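Local coordinates for peptidoglycan synthetase penicillin-binding protein 3 (Bifidobacterium adolescentis, PDB 4YE5) that probably binds penicillin and, as a member of the transpeptidase family, probably cross-links peptidoglycan during cell-wall synthesis, at residues E174-K179 against L374-E379; R428-I433 against E441-K446. All coordinates share one frame; numbering follows the deposited sequence.

Interaction 1. Residues E174-K179 against L374-E379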
ATOM      1  N   GLU A 174      -1.324   7.299  -3.756  1.00 20.13           N
ATOM      2  CA  GLU A 174      -1.315   8.586  -4.490  1.00 23.96           C
ATOM      3  C   GLU A 174      -0.129   9.431  -4.055  1.00 22.72           C
ATOM      4  O   GLU A 174       0.532  10.071  -4.865  1.00 25.18           O
ATOM      5  CB  GLU A 174      -2.622   9.363  -4.243  1.00 19.16           C
ATOM      6  CG  GLU A 174      -3.874   8.684  -4.796  1.00 18.76           C
ATOM      7  CD  GLU A 174      -4.101   8.956  -6.283  1.00 23.73           C
ATOM      8  OE1 GLU A 174      -3.155   9.385  -6.986  1.00 19.94           O
ATOM      9  OE2 GLU A 174      -5.239   8.742  -6.756  1.00 22.78           O
ATOM     10  N   GLN A 175       0.155   9.410  -2.758  1.00 22.37           N
ATOM     11  CA  GLN A 175       1.252  10.192  -2.223  1.00 22.97           C
ATOM     12  C   GLN A 175       2.583   9.506  -2.506  1.00 28.43           C
ATOM     13  O   GLN A 175       3.528  10.129  -2.981  1.00 25.43           O
ATOM     14  CB  GLN A 175       1.074  10.376  -0.714  1.00 20.72           C
ATOM     15  CG  GLN A 175       2.317  10.939  -0.007  1.00 26.89           C
ATOM     16  CD  GLN A 175       2.084  11.129   1.483  1.00 39.66           C
ATOM     17  OE1 GLN A 175       0.945  11.122   1.945  1.00 46.64           O
ATOM     18  NE2 GLN A 175       3.165  11.278   2.243  1.00 45.94           N
HETATM   19  N   MSE A 176       2.661   8.214  -2.212  1.00 26.79           N
HETATM   20  CA  MSE A 176       3.919   7.494  -2.401  1.00 23.37           C
HETATM   21  C   MSE A 176       4.412   7.531  -3.841  1.00 24.92           C
HETATM   22  O   MSE A 176       5.606   7.645  -4.091  1.00 26.32           O
HETATM   23  CB  MSE A 176       3.754   6.034  -2.004  1.00 20.27           C
HETATM   24  CG  MSE A 176       5.034   5.269  -2.102  1.00 30.26           C
HETATM   25 SE   MSE A 176       4.740   3.490  -1.386  0.43 39.72          SE
HETATM   26  CE  MSE A 176       4.068   2.731  -2.991  1.00 19.60           C
ATOM     27  N   GLU A 177       3.488   7.392  -4.784  1.00 22.53           N
ATOM     28  CA  GLU A 177       3.838   7.342  -6.202  1.00 23.21           C
ATOM     29  C   GLU A 177       3.587   8.686  -6.890  1.00 27.38           C
ATOM     30  O   GLU A 177       3.466   8.745  -8.108  1.00 24.25           O
ATOM     31  CB  GLU A 177       3.011   6.259  -6.890  1.00 22.50           C
ATOM     32  CG  GLU A 177       3.383   4.848  -6.400  1.00 23.31           C
ATOM     33  CD  GLU A 177       4.834   4.572  -6.645  1.00 31.44           C
ATOM     34  OE1 GLU A 177       5.243   4.619  -7.830  1.00 37.60           O
ATOM     35  OE2 GLU A 177       5.573   4.371  -5.655  1.00 35.33           O
ATOM     36  N   ASN A 178       3.511   9.753  -6.105  1.00 25.43           N
ATOM     37  CA  ASN A 178       3.107  11.058  -6.625  1.00 30.57           C
ATOM     38  C   ASN A 178       4.009  11.562  -7.746  1.00 30.50           C
ATOM     39  O   ASN A 178       3.521  12.087  -8.741  1.00 28.77           O
ATOM     40  CB  ASN A 178       3.011  12.095  -5.500  1.00 21.74           C
ATOM     41  CG  ASN A 178       2.278  13.369  -5.936  1.00 31.48           C
ATOM     42  OD1 ASN A 178       1.132  13.321  -6.389  1.00 28.45           O
ATOM     43  ND2 ASN A 178       2.939  14.513  -5.786  1.00 31.84           N
ATOM     44  N   LYS A 179       5.316  11.396  -7.583  1.00 27.96           N
ATOM     45  CA  LYS A 179       6.266  11.898  -8.571  1.00 35.91           C
ATOM     46  C   LYS A 179       5.981  11.260  -9.924  1.00 37.83           C
ATOM     47  O   LYS A 179       5.776  11.961 -10.920  1.00 28.98           O
ATOM     48  CB  LYS A 179       7.711  11.635  -8.137  1.00 33.17           C
ATOM     49  CG  LYS A 179       8.767  12.363  -8.996  1.00 38.11           C
ATOM     50  CD  LYS A 179      10.134  12.312  -8.303  1.00 43.31           C
ATOM     51  CE  LYS A 179      11.286  12.630  -9.253  1.00 51.41           C
ATOM     52  NZ  LYS A 179      11.198  14.005  -9.811  1.00 57.86           N
ATOM     53  N   LEU A 374       8.948  -0.714   1.771  1.00 23.84           N
ATOM     54  CA  LEU A 374       7.776  -0.409   0.933  1.00 25.19           C
ATOM     55  C   LEU A 374       7.479   1.088   0.825  1.00 27.07           C
ATOM     56  O   LEU A 374       6.824   1.526  -0.124  1.00 30.01           O
ATOM     57  CB  LEU A 374       6.531  -1.120   1.466  1.00 19.72           C
ATOM     58  CG  LEU A 374       6.512  -2.652   1.384  1.00 21.63           C
ATOM     59  CD1 LEU A 374       5.470  -3.201   2.350  1.00 22.88           C
ATOM     60  CD2 LEU A 374       6.242  -3.127  -0.036  1.00 22.61           C
ATOM     61  N   ASN A 375       7.934   1.855   1.811  1.00 26.40           N
ATOM     62  CA  ASN A 375       7.711   3.308   1.863  1.00 32.38           C
ATOM     63  C   ASN A 375       6.246   3.735   1.888  1.00 31.82           C
ATOM     64  O   ASN A 375       5.900   4.787   1.366  1.00 30.18           O
ATOM     65  CB  ASN A 375       8.412   4.027   0.710  1.00 35.97           C
ATOM     66  CG  ASN A 375       9.895   3.732   0.651  1.00 48.70           C
ATOM     67  OD1 ASN A 375      10.584   3.718   1.675  1.00 49.16           O
ATOM     68  ND2 ASN A 375      10.397   3.486  -0.556  1.00 55.08           N
ATOM     69  N   LEU A 376       5.383   2.926   2.488  1.00 23.34           N
ATOM     70  CA  LEU A 376       3.983   3.313   2.668  1.00 21.42           C
ATOM     71  C   LEU A 376       3.926   4.483   3.640  1.00 26.94           C
ATOM     72  O   LEU A 376       4.608   4.461   4.672  1.00 27.81           O
ATOM     73  CB  LEU A 376       3.188   2.131   3.234  1.00 19.34           C
ATOM     74  CG  LEU A 376       3.057   0.990   2.212  1.00 29.17           C
ATOM     75  CD1 LEU A 376       2.724  -0.318   2.884  1.00 28.47           C
ATOM     76  CD2 LEU A 376       2.004   1.360   1.189  1.00 32.87           C
ATOM     77  N   PRO A 377       3.145   5.531   3.305  1.00 28.41           N
ATOM     78  CA  PRO A 377       3.005   6.642   4.258  1.00 27.13           C
ATOM     79  C   PRO A 377       2.388   6.139   5.566  1.00 25.86           C
ATOM     80  O   PRO A 377       1.431   5.371   5.520  1.00 22.57           O
ATOM     81  CB  PRO A 377       2.045   7.594   3.540  1.00 26.79           C
ATOM     82  CG  PRO A 377       2.296   7.321   2.062  1.00 27.88           C
ATOM     83  CD  PRO A 377       2.487   5.819   2.018  1.00 25.27           C
ATOM     84  N   GLY A 378       2.948   6.537   6.707  1.00 26.20           N
ATOM     85  CA  GLY A 378       2.363   6.189   7.993  1.00 29.14           C
ATOM     86  C   GLY A 378       2.842   4.847   8.527  1.00 26.16           C
ATOM     87  O   GLY A 378       2.422   4.403   9.590  1.00 28.06           O
ATOM     88  N   GLU A 379       3.727   4.206   7.778  1.00 21.31           N
ATOM     89  CA  GLU A 379       4.315   2.939   8.174  1.00 24.89           C
ATOM     90  C   GLU A 379       5.381   3.156   9.253  1.00 30.40           C
ATOM     91  O   GLU A 379       6.218   4.039   9.119  1.00 25.91           O
ATOM     92  CB  GLU A 379       4.968   2.291   6.951  1.00 26.39           C
ATOM     93  CG  GLU A 379       5.602   0.951   7.227  1.00 35.35           C
ATOM     94  CD  GLU A 379       6.389   0.410   6.031  1.00 41.80           C
ATOM     95  OE1 GLU A 379       6.223   0.912   4.894  1.00 38.16           O
ATOM     96  OE2 GLU A 379       7.195  -0.513   6.243  1.00 43.76           O
TER
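The selenium of Met176, present as selenomethionine, lies against the backbone of residues 374-376, with SE 3.1 Å from Leu374 O and 3.3 Å from Asn375 O. Two successive carbonyl oxygens thus meet the same atom of the deposited residue. The Met176 chain leaves the last turn of helix 172-176 with CG anti to the backbone N (chi1 -177°) and runs straight to SE before bending at chi3 (85°), which sets CE on the far side of SE from Asn375 O, nearly in line with it. Two looser apolar contacts flank this approach: SE lies 4.3 Å from Leu376 CD2, and Met176 CB is 4.2 Å from Pro377 CD. One helical position earlier, the extended side chain of Gln175 slides past the proline ring in the opposite direction, its CD 3.9 Å from Pro377 CG.

The loop presents this surface through a type II beta turn from Leu376 to Glu379, with Gly378 at its third position and a backbone bond from Glu379 N to Leu376 O. The extended Glu379 side chain reaches across to Leu376 N, which donates to OE1 at 3.2 Å, nearly along its C-O direction, while OE2 is held by Thr372. Within helix 172-176, Glu174 forms salt bridges with Arg32 and Arg148. Asn178, at the start of helix 178-182, also bonds to Arg32 through OD1.

Residues of the N-terminal dimerisation family region are in this way joined to a loop of the transpeptidase region. The joint sets a polarisable SE against two carbonyl oxygens, a place the sulfur of methionine would probably take, whereas the hydrogen bonds and salt bridges run within the turn or to neighbouring residues such as Arg32, Arg148 and Thr372, rather than between helix and loop.

Interaction 2. Residues R428-I433 against E441-K446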
ATOM      1  N   ARG A 428       7.237  -6.295  -2.160  1.00 16.52           N
ATOM      2  CA  ARG A 428       6.922  -5.386  -3.267  1.00 21.57           C
ATOM      3  C   ARG A 428       5.428  -5.107  -3.326  1.00 17.06           C
ATOM      4  O   ARG A 428       4.627  -6.017  -3.177  1.00 17.65           O
ATOM      5  CB  ARG A 428       7.368  -5.977  -4.614  1.00 19.20           C
ATOM      6  CG  ARG A 428       7.298  -4.977  -5.755  1.00 25.78           C
ATOM      7  CD  ARG A 428       7.995  -5.502  -7.030  1.00 26.26           C
ATOM      8  NE  ARG A 428       7.311  -6.682  -7.562  1.00 24.41           N
ATOM      9  CZ  ARG A 428       7.221  -6.992  -8.856  1.00 28.36           C
ATOM     10  NH1 ARG A 428       7.763  -6.210  -9.782  1.00 28.52           N
ATOM     11  NH2 ARG A 428       6.572  -8.087  -9.224  1.00 26.89           N
ATOM     12  N   ILE A 429       5.060  -3.851  -3.544  1.00 18.94           N
ATOM     13  CA  ILE A 429       3.672  -3.524  -3.788  1.00 19.46           C
ATOM     14  C   ILE A 429       3.497  -2.770  -5.117  1.00 24.92           C
ATOM     15  O   ILE A 429       2.401  -2.779  -5.703  1.00 20.77           O
ATOM     16  CB  ILE A 429       3.052  -2.725  -2.614  1.00 21.11           C
ATOM     17  CG1 ILE A 429       1.519  -2.732  -2.717  1.00 22.92           C
ATOM     18  CG2 ILE A 429       3.626  -1.325  -2.553  1.00 15.94           C
ATOM     19  CD1 ILE A 429       0.834  -2.235  -1.461  1.00 22.17           C
ATOM     20  N   ILE A 430       4.567  -2.127  -5.592  1.00 22.92           N
ATOM     21  CA  ILE A 430       4.554  -1.515  -6.923  1.00 21.01           C
ATOM     22  C   ILE A 430       5.183  -2.476  -7.935  1.00 22.84           C
ATOM     23  O   ILE A 430       6.382  -2.728  -7.899  1.00 24.01           O
ATOM     24  CB  ILE A 430       5.329  -0.170  -6.957  1.00 23.81           C
ATOM     25  CG1 ILE A 430       4.777   0.811  -5.924  1.00 22.89           C
ATOM     26  CG2 ILE A 430       5.275   0.440  -8.359  1.00 24.87           C
ATOM     27  CD1 ILE A 430       3.283   1.101  -6.045  1.00 19.45           C
ATOM     28  N   LYS A 431       4.367  -3.019  -8.826  1.00 21.84           N
ATOM     29  CA  LYS A 431       4.813  -4.037  -9.768  1.00 24.68           C
ATOM     30  C   LYS A 431       5.493  -3.418 -10.999  1.00 33.30           C
ATOM     31  O   LYS A 431       6.570  -3.855 -11.417  1.00 28.08           O
ATOM     32  CB  LYS A 431       3.607  -4.879 -10.188  1.00 23.27           C
ATOM     33  CG  LYS A 431       3.779  -5.794 -11.383  1.00 32.24           C
ATOM     34  CD  LYS A 431       2.568  -6.722 -11.443  1.00 29.35           C
ATOM     35  CE  LYS A 431       2.543  -7.547 -12.690  1.00 33.77           C
ATOM     36  NZ  LYS A 431       1.333  -8.407 -12.723  1.00 38.06           N
ATOM     37  N   SER A 432       4.864  -2.402 -11.580  1.00 23.45           N
ATOM     38  CA  SER A 432       5.423  -1.768 -12.776  1.00 27.79           C
ATOM     39  C   SER A 432       4.973  -0.331 -12.986  1.00 32.95           C
ATOM     40  O   SER A 432       4.021   0.143 -12.356  1.00 27.38           O
ATOM     41  CB  SER A 432       5.144  -2.600 -14.035  1.00 31.44           C
ATOM     42  OG  SER A 432       3.758  -2.696 -14.304  1.00 36.75           O
ATOM     43  N   ILE A 433       5.701   0.367 -13.852  1.00 29.95           N
ATOM     44  CA  ILE A 433       5.344   1.712 -14.251  1.00 33.21           C
ATOM     45  C   ILE A 433       5.291   1.748 -15.772  1.00 37.97           C
ATOM     46  O   ILE A 433       6.204   1.243 -16.428  1.00 34.98           O
ATOM     47  CB  ILE A 433       6.375   2.727 -13.718  1.00 36.71           C
ATOM     48  CG1 ILE A 433       6.297   2.784 -12.185  1.00 33.22           C
ATOM     49  CG2 ILE A 433       6.155   4.116 -14.341  1.00 32.73           C
ATOM     50  CD1 ILE A 433       7.384   3.613 -11.551  1.00 38.18           C
ATOM     51  N   GLU A 441       7.712  -0.769 -17.567  1.00 39.71           N
ATOM     52  CA  GLU A 441       8.962  -1.072 -16.874  1.00 41.35           C
ATOM     53  C   GLU A 441       8.698  -1.732 -15.519  1.00 39.31           C
ATOM     54  O   GLU A 441       8.205  -1.080 -14.593  1.00 37.50           O
ATOM     55  CB  GLU A 441       9.780   0.198 -16.669  1.00 47.47           C
ATOM     56  CG  GLU A 441      11.056  -0.018 -15.873  1.00 59.32           C
ATOM     57  CD  GLU A 441      11.748   1.284 -15.510  1.00 74.76           C
ATOM     58  OE1 GLU A 441      12.650   1.704 -16.270  1.00 85.37           O
ATOM     59  OE2 GLU A 441      11.393   1.887 -14.470  1.00 73.90           O
ATOM     60  N   GLU A 442       9.032  -3.017 -15.401  1.00 35.44           N
ATOM     61  CA  GLU A 442       8.835  -3.726 -14.143  1.00 40.05           C
ATOM     62  C   GLU A 442       9.662  -3.052 -13.064  1.00 36.81           C
ATOM     63  O   GLU A 442      10.781  -2.631 -13.315  1.00 36.17           O
ATOM     64  CB  GLU A 442       9.211  -5.206 -14.245  1.00 48.49           C
ATOM     65  CG  GLU A 442       8.925  -5.968 -12.951  1.00 57.50           C
ATOM     66  CD  GLU A 442       9.419  -7.405 -12.966  1.00 71.64           C
ATOM     67  OE1 GLU A 442       9.060  -8.161 -12.035  1.00 72.92           O
ATOM     68  OE2 GLU A 442      10.165  -7.779 -13.900  1.00 77.43           O
ATOM     69  N   GLN A 443       9.092  -2.917 -11.873  1.00 30.27           N
ATOM     70  CA  GLN A 443       9.799  -2.276 -10.781  1.00 34.74           C
ATOM     71  C   GLN A 443      10.371  -3.332  -9.843  1.00 38.77           C
ATOM     72  O   GLN A 443       9.799  -4.403  -9.670  1.00 35.15           O
ATOM     73  CB  GLN A 443       8.863  -1.329 -10.024  1.00 33.11           C
ATOM     74  CG  GLN A 443       8.265  -0.233 -10.899  1.00 33.40           C
ATOM     75  CD  GLN A 443       9.332   0.636 -11.535  1.00 38.80           C
ATOM     76  OE1 GLN A 443      10.064   1.341 -10.836  1.00 42.47           O
ATOM     77  NE2 GLN A 443       9.448   0.571 -12.868  1.00 31.63           N
ATOM     78  N   GLN A 444      11.516  -3.039  -9.249  1.00 51.02           N
ATOM     79  CA  GLN A 444      12.087  -3.946  -8.267  1.00 63.47           C
ATOM     80  C   GLN A 444      12.473  -3.169  -7.023  1.00 70.31           C
ATOM     81  O   GLN A 444      13.151  -2.144  -7.106  1.00 71.56           O
ATOM     82  CB  GLN A 444      13.292  -4.698  -8.839  1.00 66.73           C
ATOM     83  CG  GLN A 444      12.962  -5.642  -9.996  1.00 73.52           C
ATOM     84  CD  GLN A 444      11.962  -6.745  -9.625  1.00 77.84           C
ATOM     85  OE1 GLN A 444      11.267  -7.278 -10.494  1.00 77.87           O
ATOM     86  NE2 GLN A 444      11.897  -7.096  -8.338  1.00 75.11           N
ATOM     87  N   SER A 445      12.024  -3.652  -5.870  1.00 68.94           N
ATOM     88  CA  SER A 445      12.315  -2.995  -4.604  1.00 69.28           C
ATOM     89  C   SER A 445      13.819  -2.853  -4.371  1.00 69.24           C
ATOM     90  O   SER A 445      14.616  -3.653  -4.865  1.00 70.35           O
ATOM     91  CB  SER A 445      11.649  -3.739  -3.443  1.00 64.67           C
ATOM     92  OG  SER A 445      10.254  -3.479  -3.424  1.00 63.54           O
ATOM     93  N   LYS A 446      14.196  -1.810  -3.638  1.00 69.62           N
ATOM     94  CA  LYS A 446      15.586  -1.589  -3.270  1.00 70.54           C
ATOM     95  C   LYS A 446      16.013  -2.689  -2.306  1.00 67.85           C
ATOM     96  O   LYS A 446      15.171  -3.372  -1.727  1.00 65.20           O
ATOM     97  CB  LYS A 446      15.755  -0.213  -2.620  1.00 71.31           C
TER
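Gln443 folds across Ile433, its CD 3.6 Å from Ile433 CD1. The glutamine is bent at chi2 (-59°), which carries its amide back along its own segment toward Glu441; there NE2 donates to Glu441 O and, at 2.8 Å, to Glu441 OE2 on its anti lone pair. Both acceptors lie close to the amide plane, fixing the group's rotation. Glu441 O also accepts from Ile433 N, on the carbonyl's opposite face.

At the other end, Arg428 extends with CG anti to its N and then bends at chi3 (64°), so that NH1 donates a hydrogen bond of 2.7 Å to Gln443 O in the plane of that carbonyl. The same nitrogen forms a salt bridge to OE1 of the extended Glu442, its hydrogen bond there weak; the Glu442 chain crosses the arginine at about a right angle. Asp254 takes Arg428 NE.

Backbone bonds join Ile433 and Glu441 in both directions, and a nearly straight one of 2.7 Å runs from Gln443 N to Lys431 O. Against strand 214-217, Lys431 and Ser432 both face Thr216 in a classic beta bulge. The whole is an antiparallel beta hairpin whose strand 440-442 edges a mixed sheet.

In the fold
The two contacts meet at residues 428-430: Met176 CE packs 3.5 Å from Ile430 CD1, and Leu374 CD2 lies 3.8 Å from Ile429 N. Interaction 1 is partly buried and joins parts of the chain almost 200 residues apart, a helix end and a loop, mainly by apolar and selenium contacts. Interaction 2 is local and lies at the surface, between the strands of one hairpin, where backbone bonds and charged or amide side chains dominate. Strand 430-434 connects the settings, since it pairs with 440-442 and with 214-217 while Ile430 packs on Met176. The centres are about 13 Å apart.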